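Exopolygalacturonate lyase (Vibrio vulnificus, PDB 5A29) probably cleaves pectate chains by beta-elimination as a polysaccharide lyase of family 2, and carries a bound manganese ion. Local coordinates at residues A[311-314]-A[315-319]. Numbering follows the deposited sequence.
Sequences RQFG and PELGN
The ring of Phe313 meets Leu317 obliquely, the leucine approaching through CD1, which lies 4.1 Å from Phe313 CB, while Gln312 CG of the preceding residue sits 4.2 Å above the centre of one ring face. Phe382 adds an edge-to-face ring contact and also touches Leu317. The two apolar side chains, one helical turn apart, thus give the last turns of helix 308-317, which a glycine of positive phi brings to its end, an apolar flank that packs on the surrounding loops of this alpha/alpha-barrel lyase of family 2. In Phe313 the first torsion (chi1 -62°) puts CG beside the backbone N, and Leu317 is turned the same way.

The helix is kinked at Pro315, which has no N-H to give to Arg311 O; its CD stands 3.9 Å from that oxygen instead. Glu316 N makes no bond to Gln312 O and gives only a weak one, of 3.2 Å, to Phe313 O. Gln312 O instead accepts a hydrogen bond from Arg395, whose guanidinium group also forms a salt bridge with Glu316 OE2. A carboxylate therefore suits position 316, and the bend at chi2 (75°) brings the acid back over the preceding turn. The amide of Gln312 is held at both ends by backbone groups, OE1 by Tyr399 N and NE2 by Gly400 O, which satisfies a buried polar side chain.

Beyond the kink, helical bonding resumes as Leu317 N donates to Phe313 O at 2.9 Å. Gly318 then leaves the helix with positive phi (86°), a conformation in which a side chain would jam against the preceding carbonyl oxygen, hence glycine. Its N still reaches back to donate to Gly314 O at 2.9 Å.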
loop_
_atom_site.group_PDB
_atom_site.type_symbol
_atom_site.label_atom_id
_atom_site.label_comp_id
_atom_site.label_asym_id
_atom_site.label_seq_id
_atom_site.Cartn_x
_atom_site.Cartn_y
_atom_site.Cartn_z
ATOM N N ARG A 311 -10.184 -18.175 18.574
ATOM C CA ARG A 311 -11.632 -18.191 18.799
ATOM C C ARG A 311 -12.423 -18.791 17.667
ATOM O O ARG A 311 -13.236 -19.702 17.876
ATOM C CB ARG A 311 -12.174 -16.830 19.132
ATOM C CG ARG A 311 -11.771 -16.347 20.547
ATOM C CD ARG A 311 -12.215 -14.912 20.818
ATOM N NE ARG A 311 -13.688 -14.796 20.852
ATOM C CZ ARG A 311 -14.376 -13.663 20.681
ATOM N NH1 ARG A 311 -13.778 -12.455 20.520
ATOM N NH2 ARG A 311 -15.697 -13.706 20.738
ATOM N N GLN A 312 -12.171 -18.324 16.441
ATOM C CA GLN A 312 -13.004 -18.800 15.295
ATOM C C GLN A 312 -12.631 -20.129 14.714
ATOM O O GLN A 312 -13.523 -20.870 14.292
ATOM C CB GLN A 312 -13.025 -17.707 14.188
ATOM C CG GLN A 312 -14.008 -18.050 13.000
ATOM C CD GLN A 312 -14.293 -16.787 12.243
ATOM O OE1 GLN A 312 -13.502 -15.866 12.313
ATOM N NE2 GLN A 312 -15.469 -16.675 11.610
ATOM N N PHE A 313 -11.319 -20.466 14.681
ATOM C CA PHE A 313 -10.808 -21.669 14.048
ATOM C C PHE A 313 -10.192 -22.711 14.997
ATOM O O PHE A 313 -10.001 -23.858 14.590
ATOM C CB PHE A 313 -9.721 -21.293 13.011
ATOM C CG PHE A 313 -10.250 -20.413 11.869
ATOM C CD1 PHE A 313 -11.011 -20.992 10.846
ATOM C CD2 PHE A 313 -9.971 -19.058 11.833
ATOM C CE1 PHE A 313 -11.455 -20.217 9.754
ATOM C CE2 PHE A 313 -10.443 -18.269 10.762
ATOM C CZ PHE A 313 -11.193 -18.860 9.751
ATOM N N GLY A 314 -9.784 -22.248 16.181
ATOM C CA GLY A 314 -9.037 -23.105 17.162
ATOM C C GLY A 314 -9.684 -24.449 17.481
ATOM O O GLY A 314 -9.001 -25.465 17.475
ATOM N N PRO A 315 -11.016 -24.479 17.677
ATOM C CA PRO A 315 -11.698 -25.762 17.985
ATOM C C PRO A 315 -11.448 -26.826 16.934
ATOM O O PRO A 315 -11.156 -27.965 17.280
ATOM C CB PRO A 315 -13.188 -25.362 18.011
ATOM C CG PRO A 315 -13.163 -23.943 18.470
ATOM C CD PRO A 315 -11.962 -23.338 17.752
ATOM N N GLU A 316 -11.475 -26.475 15.648
ATOM C CA GLU A 316 -11.159 -27.473 14.646
ATOM C C GLU A 316 -9.667 -27.603 14.313
ATOM O O GLU A 316 -9.199 -28.684 14.057
ATOM C CB GLU A 316 -11.942 -27.233 13.341
ATOM C CG GLU A 316 -13.456 -27.333 13.505
ATOM C CD GLU A 316 -14.100 -26.125 14.200
ATOM O OE1 GLU A 316 -13.529 -24.984 14.131
ATOM O OE2 GLU A 316 -15.200 -26.294 14.820
ATOM N N LEU A 317 -8.906 -26.512 14.325
ATOM C CA LEU A 317 -7.551 -26.547 13.742
ATOM C C LEU A 317 -6.416 -26.588 14.738
ATOM O O LEU A 317 -5.314 -26.937 14.363
ATOM C CB LEU A 317 -7.353 -25.331 12.777
ATOM C CG LEU A 317 -8.232 -25.344 11.520
ATOM C CD1 LEU A 317 -7.854 -24.147 10.689
ATOM C CD2 LEU A 317 -8.000 -26.637 10.746
ATOM N N GLY A 318 -6.640 -26.183 15.989
ATOM C CA GLY A 318 -5.573 -26.319 16.999
ATOM C C GLY A 318 -4.611 -25.140 17.015
ATOM O O GLY A 318 -5.003 -24.022 16.702
ATOM N N ASN A 319 -3.337 -25.424 17.315
ATOM C CA ASN A 319 -2.356 -24.411 17.598
ATOM C C ASN A 319 -2.019 -23.542 16.356
ATOM O O ASN A 319 -1.516 -22.451 16.557
ATOM C CB ASN A 319 -1.040 -25.104 17.997
ATOM C CG ASN A 319 -1.115 -25.738 19.387
ATOM O OD1 ASN A 319 -2.076 -25.537 20.130
ATOM N ND2 ASN A 319 -0.066 -26.417 19.760
#